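Local coordinates for protein potential RNA-dependent RNA polymerase (PDB 5I62) that catalyses template-directed RNA synthesis from ribonucleoside triphosphates, serving both transcription and genome replication in a double-stranded RNA virus, at residues 187-192 and 197-202; 215-220 and 291-296; 275-280 and 328-333; 424-429 and 449-454. One frame throughout, in Å; residues are numbered along the deposited sequence.

Interaction 1: residues 187-192 and 197-202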
loop_
_atom_site.group_PDB
_atom_site.type_symbol
_atom_site.label_atom_id
_atom_site.label_comp_id
_atom_site.label_asym_id
_atom_site.label_seq_id
_atom_site.Cartn_x
_atom_site.Cartn_y
_atom_site.Cartn_z
ATOM N N ARG A 187 -0.504 -8.035 8.437
ATOM C CA ARG A 187 0.687 -7.195 8.430
ATOM C C ARG A 187 0.669 -6.322 9.671
ATOM O O ARG A 187 -0.378 -5.791 10.044
ATOM C CB ARG A 187 0.787 -6.289 7.190
ATOM C CG ARG A 187 0.930 -7.032 5.871
ATOM C CD ARG A 187 2.204 -7.864 5.821
ATOM N NE ARG A 187 3.408 -7.054 5.969
ATOM C CZ ARG A 187 3.967 -6.368 4.979
ATOM N NH1 ARG A 187 3.418 -6.387 3.767
ATOM N NH2 ARG A 187 5.069 -5.659 5.197
ATOM N N GLY A 188 1.830 -6.155 10.288
ATOM C CA GLY A 188 1.964 -5.301 11.444
ATOM C C GLY A 188 2.510 -3.945 11.042
ATOM O O GLY A 188 3.388 -3.840 10.193
ATOM N N GLN A 189 1.994 -2.909 11.685
ATOM C CA GLN A 189 2.451 -1.557 11.437
ATOM C C GLN A 189 2.622 -0.845 12.772
ATOM O O GLN A 189 1.788 -0.978 13.671
ATOM C CB GLN A 189 1.461 -0.822 10.524
ATOM C CG GLN A 189 1.755 0.636 10.303
ATOM C CD GLN A 189 0.882 1.221 9.210
ATOM O OE1 GLN A 189 0.629 0.571 8.190
ATOM N NE2 GLN A 189 0.409 2.446 9.416
ATOM N N GLU A 190 3.717 -0.107 12.900
ATOM C CA GLU A 190 3.993 0.581 14.156
ATOM C C GLU A 190 2.892 1.592 14.453
ATOM O O GLU A 190 2.458 2.336 13.571
ATOM C CB GLU A 190 5.365 1.258 14.108
ATOM C CG GLU A 190 5.515 2.349 13.051
ATOM C CD GLU A 190 6.018 1.811 11.717
ATOM O OE1 GLU A 190 5.432 0.827 11.206
ATOM O OE2 GLU A 190 7.008 2.365 11.185
ATOM N N GLY A 191 2.417 1.596 15.696
ATOM C CA GLY A 191 1.418 2.562 16.117
ATOM C C GLY A 191 1.689 3.106 17.514
ATOM O O GLY A 191 0.776 3.587 18.188
ATOM N N GLY A 192 2.941 3.040 17.961
ATOM C CA GLY A 192 3.283 3.459 19.300
ATOM C C GLY A 192 4.303 2.530 19.938
ATOM O O GLY A 192 4.584 1.433 19.440
ATOM N N ASP A 197 0.478 -1.466 20.856
ATOM C CA ASP A 197 0.241 -0.370 19.917
ATOM C C ASP A 197 0.330 -0.802 18.453
ATOM O O ASP A 197 0.054 0.011 17.565
ATOM C CB ASP A 197 1.231 0.773 20.177
ATOM C CG ASP A 197 0.964 1.507 21.493
ATOM O OD1 ASP A 197 -0.207 1.560 21.925
ATOM O OD2 ASP A 197 1.918 2.069 22.079
ATOM N N VAL A 198 0.708 -2.050 18.178
ATOM C CA VAL A 198 0.916 -2.479 16.802
ATOM C C VAL A 198 -0.417 -2.512 16.072
ATOM O O VAL A 198 -1.386 -3.114 16.556
ATOM C CB VAL A 198 1.607 -3.856 16.757
ATOM C CG1 VAL A 198 1.760 -4.325 15.315
ATOM C CG2 VAL A 198 2.952 -3.798 17.459
ATOM N N LYS A 199 -0.467 -1.853 14.906
ATOM C CA LYS A 199 -1.633 -1.855 14.029
ATOM C C LYS A 199 -1.797 -3.231 13.407
ATOM O O LYS A 199 -0.850 -3.755 12.818
ATOM C CB LYS A 199 -1.474 -0.838 12.896
ATOM C CG LYS A 199 -1.608 0.635 13.231
ATOM C CD LYS A 199 -2.618 0.880 14.324
ATOM C CE LYS A 199 -1.891 1.168 15.625
ATOM N NZ LYS A 199 -2.763 1.113 16.836
ATOM N N GLN A 200 -3.007 -3.787 13.478
ATOM C CA GLN A 200 -3.273 -5.147 13.009
ATOM C C GLN A 200 -3.936 -5.083 11.634
ATOM O O GLN A 200 -5.157 -5.118 11.500
ATOM C CB GLN A 200 -4.130 -5.897 14.028
ATOM C CG GLN A 200 -3.577 -5.875 15.455
ATOM C CD GLN A 200 -2.322 -6.711 15.596
ATOM O OE1 GLN A 200 -2.311 -7.894 15.244
ATOM N NE2 GLN A 200 -1.261 -6.109 16.139
ATOM N N ARG A 201 -3.107 -5.029 10.590
ATOM C CA ARG A 201 -3.642 -4.907 9.236
ATOM C C ARG A 201 -4.188 -6.250 8.745
ATOM O O ARG A 201 -3.569 -7.295 8.941
ATOM C CB ARG A 201 -2.570 -4.398 8.274
ATOM C CG ARG A 201 -2.138 -2.946 8.482
ATOM C CD ARG A 201 -1.268 -2.453 7.303
ATOM N NE ARG A 201 -1.644 -3.095 6.040
ATOM C CZ ARG A 201 -0.782 -3.619 5.169
ATOM N NH1 ARG A 201 0.525 -3.555 5.399
ATOM N NH2 ARG A 201 -1.225 -4.197 4.059
ATOM N N VAL A 202 -5.353 -6.219 8.106
ATOM C CA VAL A 202 -5.920 -7.395 7.469
ATOM C C VAL A 202 -5.433 -7.442 6.029
ATOM O O VAL A 202 -5.483 -6.433 5.317
ATOM C CB VAL A 202 -7.454 -7.375 7.536
ATOM C CG1 VAL A 202 -8.036 -8.478 6.672
ATOM C CG2 VAL A 202 -7.932 -7.506 8.969
#

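Interaction 2: residues 215-220 and 291-296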
loop_
_atom_site.group_PDB
_atom_site.type_symbol
_atom_site.label_atom_id
_atom_site.label_comp_id
_atom_site.label_asym_id
_atom_site.label_seq_id
_atom_site.Cartn_x
_atom_site.Cartn_y
_atom_site.Cartn_z
ATOM N N LEU A 215 -5.406 -9.255 -13.125
ATOM C CA LEU A 215 -4.244 -8.559 -13.660
ATOM C C LEU A 215 -4.218 -8.531 -15.179
ATOM O O LEU A 215 -3.457 -7.747 -15.751
ATOM C CB LEU A 215 -2.960 -9.181 -13.119
ATOM C CG LEU A 215 -2.674 -8.937 -11.634
ATOM C CD1 LEU A 215 -1.439 -9.715 -11.201
ATOM C CD2 LEU A 215 -2.476 -7.466 -11.355
ATOM N N GLN A 216 -5.022 -9.363 -15.851
ATOM C CA GLN A 216 -5.157 -9.217 -17.296
ATOM C C GLN A 216 -5.603 -7.802 -17.674
ATOM O O GLN A 216 -5.348 -7.352 -18.796
ATOM C CB GLN A 216 -6.150 -10.232 -17.850
ATOM C CG GLN A 216 -5.655 -11.674 -17.870
ATOM C CD GLN A 216 -6.686 -12.575 -18.497
ATOM O OE1 GLN A 216 -7.563 -13.100 -17.808
ATOM N NE2 GLN A 216 -6.630 -12.711 -19.820
ATOM N N VAL A 217 -6.304 -7.114 -16.770
ATOM C CA VAL A 217 -6.693 -5.721 -16.978
ATOM C C VAL A 217 -5.753 -4.791 -16.221
ATOM O O VAL A 217 -5.242 -3.816 -16.779
ATOM C CB VAL A 217 -8.149 -5.472 -16.553
ATOM C CG1 VAL A 217 -8.384 -3.965 -16.360
ATOM C CG2 VAL A 217 -9.102 -6.011 -17.597
ATOM N N TYR A 218 -5.514 -5.070 -14.943
ATOM C CA TYR A 218 -4.825 -4.076 -14.127
ATOM C C TYR A 218 -3.358 -3.931 -14.517
ATOM O O TYR A 218 -2.788 -2.836 -14.399
ATOM C CB TYR A 218 -4.976 -4.406 -12.650
ATOM C CG TYR A 218 -6.397 -4.258 -12.188
ATOM C CD1 TYR A 218 -7.016 -3.010 -12.204
ATOM C CD2 TYR A 218 -7.131 -5.350 -11.745
ATOM C CE1 TYR A 218 -8.330 -2.852 -11.794
ATOM C CE2 TYR A 218 -8.450 -5.200 -11.319
ATOM C CZ TYR A 218 -9.040 -3.945 -11.341
ATOM O OH TYR A 218 -10.344 -3.776 -10.920
ATOM N N GLN A 219 -2.721 -5.022 -14.984
ATOM C CA GLN A 219 -1.329 -4.926 -15.426
ATOM C C GLN A 219 -1.168 -3.944 -16.582
ATOM O O GLN A 219 -0.385 -2.987 -16.453
ATOM C CB GLN A 219 -0.797 -6.320 -15.791
ATOM C CG GLN A 219 0.315 -6.852 -14.988
ATOM C CD GLN A 219 0.608 -8.300 -15.388
ATOM O OE1 GLN A 219 0.534 -8.664 -16.568
ATOM N NE2 GLN A 219 0.931 -9.121 -14.407
ATOM N N PRO A 220 -1.843 -4.120 -17.724
ATOM C CA PRO A 220 -1.710 -3.111 -18.788
ATOM C C PRO A 220 -2.199 -1.729 -18.377
ATOM O O PRO A 220 -1.652 -0.727 -18.848
ATOM C CB PRO A 220 -2.547 -3.693 -19.941
ATOM C CG PRO A 220 -3.453 -4.660 -19.313
ATOM C CD PRO A 220 -2.703 -5.236 -18.147
ATOM N N VAL A 291 -15.838 -6.614 -21.878
ATOM C CA VAL A 291 -17.221 -6.659 -21.398
ATOM C C VAL A 291 -17.410 -7.826 -20.439
ATOM O O VAL A 291 -18.029 -7.684 -19.373
ATOM C CB VAL A 291 -18.208 -6.748 -22.581
ATOM C CG1 VAL A 291 -19.650 -6.833 -22.073
ATOM C CG2 VAL A 291 -18.040 -5.572 -23.531
ATOM N N ASP A 292 -16.858 -8.991 -20.788
ATOM C CA ASP A 292 -16.996 -10.174 -19.945
ATOM C C ASP A 292 -16.244 -10.022 -18.632
ATOM O O ASP A 292 -16.750 -10.414 -17.576
ATOM C CB ASP A 292 -16.492 -11.401 -20.684
ATOM C CG ASP A 292 -17.555 -12.019 -21.547
ATOM O OD1 ASP A 292 -18.736 -11.978 -21.140
ATOM O OD2 ASP A 292 -17.223 -12.511 -22.645
ATOM N N TRP A 293 -15.015 -9.511 -18.699
ATOM C CA TRP A 293 -14.220 -9.251 -17.508
ATOM C C TRP A 293 -14.961 -8.346 -16.523
ATOM O O TRP A 293 -14.931 -8.581 -15.310
ATOM C CB TRP A 293 -12.889 -8.626 -17.921
ATOM C CG TRP A 293 -11.920 -8.424 -16.798
ATOM C CD1 TRP A 293 -10.924 -9.283 -16.403
ATOM C CD2 TRP A 293 -11.841 -7.288 -15.926
ATOM N NE1 TRP A 293 -10.237 -8.750 -15.344
ATOM C CE2 TRP A 293 -10.779 -7.529 -15.024
ATOM C CE3 TRP A 293 -12.563 -6.087 -15.822
ATOM C CZ2 TRP A 293 -10.416 -6.613 -14.032
ATOM C CZ3 TRP A 293 -12.208 -5.181 -14.827
ATOM C CH2 TRP A 293 -11.139 -5.450 -13.949
ATOM N N LEU A 294 -15.621 -7.299 -17.030
ATOM C CA LEU A 294 -16.302 -6.355 -16.151
ATOM C C LEU A 294 -17.487 -7.001 -15.440
ATOM O O LEU A 294 -17.800 -6.642 -14.297
ATOM C CB LEU A 294 -16.754 -5.136 -16.957
ATOM C CG LEU A 294 -15.625 -4.185 -17.352
ATOM C CD1 LEU A 294 -16.040 -3.306 -18.539
ATOM C CD2 LEU A 294 -15.237 -3.313 -16.145
ATOM N N GLU A 295 -18.156 -7.953 -16.096
ATOM C CA GLU A 295 -19.307 -8.609 -15.485
ATOM C C GLU A 295 -18.887 -9.763 -14.582
ATOM O O GLU A 295 -19.554 -10.031 -13.581
ATOM C CB GLU A 295 -20.277 -9.095 -16.553
ATOM C CG GLU A 295 -20.911 -7.963 -17.367
ATOM C CD GLU A 295 -21.685 -6.985 -16.486
ATOM O OE1 GLU A 295 -22.424 -7.444 -15.579
ATOM O OE2 GLU A 295 -21.515 -5.766 -16.676
ATOM N N ARG A 296 -17.811 -10.474 -14.930
ATOM C CA ARG A 296 -17.445 -11.724 -14.262
ATOM C C ARG A 296 -16.345 -11.577 -13.227
ATOM O O ARG A 296 -16.424 -12.191 -12.167
ATOM C CB ARG A 296 -16.970 -12.769 -15.273
ATOM C CG ARG A 296 -18.037 -13.561 -15.966
ATOM C CD ARG A 296 -17.425 -14.232 -17.192
ATOM N NE ARG A 296 -17.025 -15.614 -16.960
ATOM C CZ ARG A 296 -17.886 -16.621 -16.868
ATOM N NH1 ARG A 296 -19.194 -16.394 -16.972
ATOM N NH2 ARG A 296 -17.448 -17.849 -16.674
#

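Interaction 3: residues 275-280 and 328-333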
loop_
_atom_site.group_PDB
_atom_site.type_symbol
_atom_site.label_atom_id
_atom_site.label_comp_id
_atom_site.label_asym_id
_atom_site.label_seq_id
_atom_site.Cartn_x
_atom_site.Cartn_y
_atom_site.Cartn_z
ATOM N N SER A 275 -19.225 0.891 -8.282
ATOM C CA SER A 275 -19.837 1.129 -9.584
ATOM C C SER A 275 -19.135 2.257 -10.325
ATOM O O SER A 275 -19.156 2.285 -11.555
ATOM C CB SER A 275 -21.329 1.426 -9.438
ATOM O OG SER A 275 -21.490 2.640 -8.739
ATOM N N VAL A 276 -18.517 3.197 -9.597
ATOM C CA VAL A 276 -17.742 4.253 -10.250
ATOM C C VAL A 276 -16.461 3.681 -10.843
ATOM O O VAL A 276 -16.089 3.999 -11.980
ATOM C CB VAL A 276 -17.424 5.399 -9.273
ATOM C CG1 VAL A 276 -16.509 6.428 -9.959
ATOM C CG2 VAL A 276 -18.691 6.062 -8.778
ATOM N N ALA A 277 -15.752 2.848 -10.067
ATOM C CA ALA A 277 -14.595 2.141 -10.611
ATOM C C ALA A 277 -14.972 1.380 -11.872
ATOM O O ALA A 277 -14.241 1.406 -12.865
ATOM C CB ALA A 277 -14.008 1.178 -9.573
ATOM N N LYS A 278 -16.118 0.698 -11.852
ATOM C CA LYS A 278 -16.500 -0.099 -13.010
ATOM C C LYS A 278 -16.758 0.782 -14.220
ATOM O O LYS A 278 -16.450 0.394 -15.353
ATOM C CB LYS A 278 -17.741 -0.927 -12.695
ATOM C CG LYS A 278 -18.097 -1.915 -13.791
ATOM C CD LYS A 278 -19.327 -2.731 -13.386
ATOM C CE LYS A 278 -19.780 -3.626 -14.523
ATOM N NZ LYS A 278 -20.996 -4.393 -14.127
ATOM N N GLU A 279 -17.339 1.965 -13.999
ATOM C CA GLU A 279 -17.616 2.874 -15.105
ATOM C C GLU A 279 -16.329 3.421 -15.714
ATOM O O GLU A 279 -16.208 3.532 -16.939
ATOM C CB GLU A 279 -18.521 4.024 -14.642
ATOM C CG GLU A 279 -18.974 4.877 -15.809
ATOM C CD GLU A 279 -19.976 5.963 -15.433
ATOM O OE1 GLU A 279 -20.615 5.864 -14.364
ATOM O OE2 GLU A 279 -20.131 6.919 -16.225
ATOM N N LEU A 280 -15.366 3.801 -14.871
ATOM C CA LEU A 280 -14.087 4.288 -15.382
ATOM C C LEU A 280 -13.354 3.201 -16.157
ATOM O O LEU A 280 -12.767 3.459 -17.217
ATOM C CB LEU A 280 -13.225 4.790 -14.232
ATOM C CG LEU A 280 -13.822 5.958 -13.449
ATOM C CD1 LEU A 280 -12.936 6.271 -12.245
ATOM C CD2 LEU A 280 -13.960 7.171 -14.357
ATOM N N ASN A 328 -5.199 -1.185 -5.535
ATOM C CA ASN A 328 -4.766 0.192 -5.675
ATOM C C ASN A 328 -5.441 0.866 -6.868
ATOM O O ASN A 328 -5.796 2.048 -6.794
ATOM C CB ASN A 328 -3.246 0.237 -5.793
ATOM C CG ASN A 328 -2.703 1.621 -5.620
ATOM O OD1 ASN A 328 -2.509 2.346 -6.596
ATOM N ND2 ASN A 328 -2.491 2.023 -4.363
ATOM N N ALA A 329 -5.640 0.131 -7.963
ATOM C CA ALA A 329 -6.166 0.743 -9.182
ATOM C C ALA A 329 -7.587 1.254 -8.975
ATOM O O ALA A 329 -7.883 2.425 -9.252
ATOM C CB ALA A 329 -6.115 -0.252 -10.340
ATOM N N ASP A 330 -8.492 0.380 -8.510
ATOM C CA ASP A 330 -9.890 0.774 -8.329
ATOM C C ASP A 330 -9.993 1.982 -7.408
ATOM O O ASP A 330 -10.747 2.924 -7.671
ATOM C CB ASP A 330 -10.720 -0.374 -7.738
ATOM C CG ASP A 330 -11.066 -1.459 -8.752
ATOM O OD1 ASP A 330 -10.506 -1.472 -9.862
ATOM O OD2 ASP A 330 -11.932 -2.307 -8.421
ATOM N N GLU A 331 -9.263 1.937 -6.296
ATOM C CA GLU A 331 -9.333 2.989 -5.295
ATOM C C GLU A 331 -8.778 4.301 -5.827
ATOM O O GLU A 331 -9.361 5.362 -5.598
ATOM C CB GLU A 331 -8.574 2.558 -4.050
ATOM C CG GLU A 331 -9.273 1.444 -3.307
ATOM C CD GLU A 331 -8.630 1.155 -1.976
ATOM O OE1 GLU A 331 -7.498 1.634 -1.736
ATOM O OE2 GLU A 331 -9.271 0.444 -1.172
ATOM N N THR A 332 -7.649 4.243 -6.538
ATOM C CA THR A 332 -7.012 5.460 -7.044
ATOM C C THR A 332 -7.883 6.145 -8.092
ATOM O O THR A 332 -8.021 7.379 -8.106
ATOM C CB THR A 332 -5.636 5.119 -7.615
ATOM O OG1 THR A 332 -4.821 4.576 -6.573
ATOM C CG2 THR A 332 -4.955 6.358 -8.194
ATOM N N LEU A 333 -8.474 5.356 -8.986
ATOM C CA LEU A 333 -9.374 5.901 -9.995
ATOM C C LEU A 333 -10.561 6.604 -9.341
ATOM O O LEU A 333 -10.927 7.723 -9.722
ATOM C CB LEU A 333 -9.858 4.778 -10.909
ATOM C CG LEU A 333 -8.879 4.143 -11.895
ATOM C CD1 LEU A 333 -9.595 2.990 -12.590
ATOM C CD2 LEU A 333 -8.397 5.173 -12.906
#

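Interaction 4: residues 424-429 and 449-454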
loop_
_atom_site.group_PDB
_atom_site.type_symbol
_atom_site.label_atom_id
_atom_site.label_comp_id
_atom_site.label_asym_id
_atom_site.label_seq_id
_atom_site.Cartn_x
_atom_site.Cartn_y
_atom_site.Cartn_z
ATOM N N GLY A 424 12.913 3.897 13.887
ATOM C CA GLY A 424 12.047 2.856 14.419
ATOM C C GLY A 424 12.068 1.600 13.566
ATOM O O GLY A 424 12.100 0.479 14.081
ATOM N N ARG A 425 12.069 1.771 12.238
ATOM C CA ARG A 425 12.084 0.620 11.341
ATOM C C ARG A 425 13.442 -0.067 11.328
ATOM O O ARG A 425 13.518 -1.286 11.153
ATOM C CB ARG A 425 11.695 1.048 9.937
ATOM C CG ARG A 425 10.294 1.577 9.894
ATOM C CD ARG A 425 9.706 1.550 8.516
ATOM N NE ARG A 425 8.268 1.742 8.632
ATOM C CZ ARG A 425 7.380 1.253 7.780
ATOM N NH1 ARG A 425 7.790 0.538 6.736
ATOM N NH2 ARG A 425 6.088 1.476 7.972
ATOM N N LEU A 426 14.526 0.698 11.468
ATOM C CA LEU A 426 15.844 0.078 11.574
ATOM C C LEU A 426 15.945 -0.767 12.839
ATOM O O LEU A 426 16.617 -1.809 12.854
ATOM C CB LEU A 426 16.923 1.154 11.552
ATOM C CG LEU A 426 17.109 1.876 10.220
ATOM C CD1 LEU A 426 18.091 3.028 10.372
ATOM C CD2 LEU A 426 17.566 0.908 9.141
ATOM N N ALA A 427 15.280 -0.340 13.910
ATOM C CA ALA A 427 15.430 -1.000 15.200
ATOM C C ALA A 427 14.463 -2.165 15.391
ATOM O O ALA A 427 14.758 -3.096 16.150
ATOM C CB ALA A 427 15.249 0.021 16.323
ATOM N N MET A 428 13.331 -2.151 14.697
ATOM C CA MET A 428 12.233 -3.081 14.928
ATOM C C MET A 428 11.815 -3.710 13.614
ATOM O O MET A 428 11.677 -3.012 12.611
ATOM C CB MET A 428 11.029 -2.369 15.528
ATOM C CG MET A 428 11.281 -1.774 16.877
ATOM S SD MET A 428 11.173 -3.114 18.049
ATOM C CE MET A 428 11.150 -2.195 19.593
ATOM N N GLN A 429 11.569 -5.013 13.617
ATOM C CA GLN A 429 11.148 -5.661 12.390
ATOM C C GLN A 429 9.823 -6.377 12.581
ATOM O O GLN A 429 9.401 -6.687 13.699
ATOM C CB GLN A 429 12.210 -6.633 11.877
ATOM C CG GLN A 429 12.557 -7.732 12.840
ATOM C CD GLN A 429 13.845 -8.419 12.442
ATOM O OE1 GLN A 429 14.422 -8.108 11.391
ATOM N NE2 GLN A 429 14.304 -9.366 13.267
ATOM N N SER A 449 17.407 -0.179 2.380
ATOM C CA SER A 449 16.123 0.195 1.803
ATOM C C SER A 449 15.370 1.169 2.702
ATOM O O SER A 449 14.652 2.044 2.203
ATOM C CB SER A 449 15.299 -1.052 1.517
ATOM O OG SER A 449 14.875 -1.655 2.726
ATOM N N ILE A 450 15.522 1.044 4.024
ATOM C CA ILE A 450 14.894 2.002 4.931
ATOM C C ILE A 450 15.595 3.348 4.838
ATOM O O ILE A 450 14.953 4.390 4.667
ATOM C CB ILE A 450 14.903 1.474 6.379
ATOM C CG1 ILE A 450 13.996 0.246 6.516
ATOM C CG2 ILE A 450 14.484 2.582 7.352
ATOM C CD1 ILE A 450 14.273 -0.583 7.776
ATOM N N ILE A 451 16.925 3.341 4.957
ATOM C CA ILE A 451 17.683 4.589 5.010
ATOM C C ILE A 451 17.554 5.356 3.700
ATOM O O ILE A 451 17.521 6.591 3.694
ATOM C CB ILE A 451 19.158 4.311 5.373
ATOM C CG1 ILE A 451 19.264 3.829 6.821
ATOM C CG2 ILE A 451 20.034 5.560 5.142
ATOM C CD1 ILE A 451 20.573 3.077 7.167
ATOM N N GLU A 452 17.439 4.641 2.575
ATOM C CA GLU A 452 17.341 5.312 1.280
ATOM C C GLU A 452 16.188 6.315 1.252
ATOM O O GLU A 452 16.257 7.323 0.541
ATOM C CB GLU A 452 17.200 4.272 0.160
ATOM C CG GLU A 452 17.123 4.828 -1.285
ATOM C CD GLU A 452 18.297 5.735 -1.677
ATOM O OE1 GLU A 452 19.281 5.841 -0.908
ATOM O OE2 GLU A 452 18.239 6.338 -2.780
ATOM N N ASN A 453 15.149 6.081 2.056
ATOM C CA ASN A 453 13.998 6.976 2.091
ATOM C C ASN A 453 14.362 8.397 2.508
ATOM O O ASN A 453 13.702 9.346 2.073
ATOM C CB ASN A 453 12.937 6.413 3.027
ATOM C CG ASN A 453 12.311 5.161 2.491
ATOM O OD1 ASN A 453 11.837 5.139 1.357
ATOM N ND2 ASN A 453 12.321 4.104 3.286
ATOM N N VAL A 454 15.394 8.579 3.338
ATOM C CA VAL A 454 15.697 9.911 3.867
ATOM C C VAL A 454 16.693 10.652 2.978
ATOM O O VAL A 454 17.336 11.609 3.413
ATOM C CB VAL A 454 16.197 9.838 5.323
ATOM C CG1 VAL A 454 15.236 9.010 6.180
ATOM C CG2 VAL A 454 17.616 9.244 5.388
#

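Interaction 1: residues 187-192 and 197-202
The carbonyl O of Q189 takes the backbone N-H of K199 at 2.7 Å from K199 N, in the plane of the carbonyl, and Q189 N returns a longer bond to K199 O. A second hydrogen-bonded pair of this antiparallel hairpin joins R187 and R201; R201 N lies 2.9 Å from R187 O. Between these pairs G188 faces Q200, and G188 CA approaches K199 O at 3.5 Å in a C-H...O contact. Beside the ladder, R201 runs alongside R187, pointing the same way. A bend at its third torsion (chi3 31°) brings the R201 guanidinium over the root of R187, with R201 NH1 3.3 Å from R187 CB. The two guanidinium planes stand 56° apart and their NH1 atoms 4.4 Å from each other. Q189 CB packs on K199 CB at 3.8 Å, while its amide O meets R201 CD. Toward the turn, K199 CE rests 3.6 Å from G191 CA. K194 N holds D197 OD2. The basic hairpin is consistent with motif F of the fingers in viral polymerases: E430, paired with R187 NE, offsets that charge, whereas R201 and K199, on the same face, would probably favour an anion such as a nucleotide phosphate.

Interaction 2: residues 215-220 and 291-296
W293 is the largest contributor here: its indole reaches from helix 288-296 to helix 208-228 and lays one face against V217. The CG2 methyl of V217 sits above the five-membered ring, 3.5 Å from its centroid and 14° off the normal, a well-centred CH-pi contact. The closest ring atom is W293 CE2, 3.4 Å from V217 CG2. V217 CB follows along the benzo side, 3.6 Å from W293 CZ2, with V217 CG1 further out toward CH2. Because W293 CG lies anti to the backbone N (chi1 -175°), the side chain stands off its helix and spans a gap in which the nearest CA atoms, those of V217 and W293, remain 8.3 Å apart. Both helices lie in the viral polymerase family region, 288-296 in its catalytic part, and the helix before that one in sequence, 271-284, supplies L281, which touches both W293 and Y218. The next residue after V217, Y218, meets the indole differently. Its ring presents a face to the benzo edge of W293 in an offset edge-to-face pair, centroids 5.4 Å apart and planes at 72°. Y218 CE2 lies 3.6 Å from W293 CZ2, and Y218 OH lies 3.6 Å from W293 CH2. The buried polar ends look elsewhere: W293 NE1 donates to R213 O, one turn back from V217, which should hinder the indole from flipping, while Y218 OH is bonded with D330 and with K301.

Interaction 3: residues 275-280 and 328-333
L280 and L333 form the tight part of the contact between helices 271-284 and 327-345. L280 drives one methyl against the other backbone: L280 CD1 is 3.5 Å from L333 O and 3.7 Å from L333 CB, the two leucines sliding past each other in opposite directions. A turn earlier the side chains meet more loosely, although the CA atoms of A277 and D330 are only 5.4 Å apart. The methyl of the alanine is short enough to allow this: A277 CB comes no nearer than 4.0 Å to D330 CG, and what the alanine meets is CB and CG of the aspartate. Besides Y218 at OD1, the carboxylate has K301 and Y302 as partners of OD2. Helix 327-345 lies in the polymerase catalytic region and, following a glycine-rich loop, has the character of the motif B helix of the palm; helix 271-284 packs against it, and V276 and L280 extend the apolar seam to V334 and V337. The flank of 271-284 turned from the seam is more open, with S275 exposed and K278 and E279 partly so, the latter paired with K115. In the other helix, T332 is held to its own backbone: N328 O accepts both T332 OG1, at 2.7 Å, and T332 N, at 2.9 Å, from opposite faces of its plane. T332 OG1 is also bonded with G358 N.

Interaction 4: residues 424-429 and 449-454
I450 crosses to the C-terminal end of helix 419-427 and fills the angle between R425 and L426. Its CB starts 3.9 Å from L426 CD2. The CG2 branch, anti to the backbone N, runs beside the leucine, 4.0 Å from L426 CG. The other branch continues through CG1, and its extended second torsion (chi2 162°) carries CD1 to the backbone of the helix: I450 CD1 stops 3.5 Å from R425 O and 3.7 Å from R425 CB, with L426 CD2 on its flank at 3.9 Å. R425 O has a polar partner of its own in R446 NH2, so the methyl packs against a carbonyl already satisfied. L426 slides past I450 in the opposite direction and crosses I451 at about a right angle, L426 CD1 meeting I451 CG1 at 3.8 Å. C467 of helix 460-469 touches both L426 and I451 and closes this core. Of the R425 side chain only CB meets the isoleucine; beyond CG the chain runs extended toward E190. Apolar packing between helices 419-427 and 441-451, with L426, I450 and I451 buried, is what the helical thumb of a right-hand polymerase is built from, and these helices probably belong to it.

Two neighbourhoods emerge on opposite sides of the chain's centre. Interactions 2 and 3 lie 12 Å apart between centres and share their borders: Y218 OH is 2.5 Å from D330 OD1, a probable hydrogen bond, and E295 OE2 forms a salt bridge with K278 NZ at 2.9 Å. Interactions 1 and 4, with centres 16 Å apart, are tied by a salt bridge between E190 OE2 and R425 NE, also 2.9 Å, probably joining fingers to thumb. Interaction 1 is 27 Å from interaction 3 between centres, although their nearest atoms come within about 10 Å. Interaction 3 leads to the probable active site, since G358, bonded with T332, begins the GDD sequence characteristic of motif C in these polymerases.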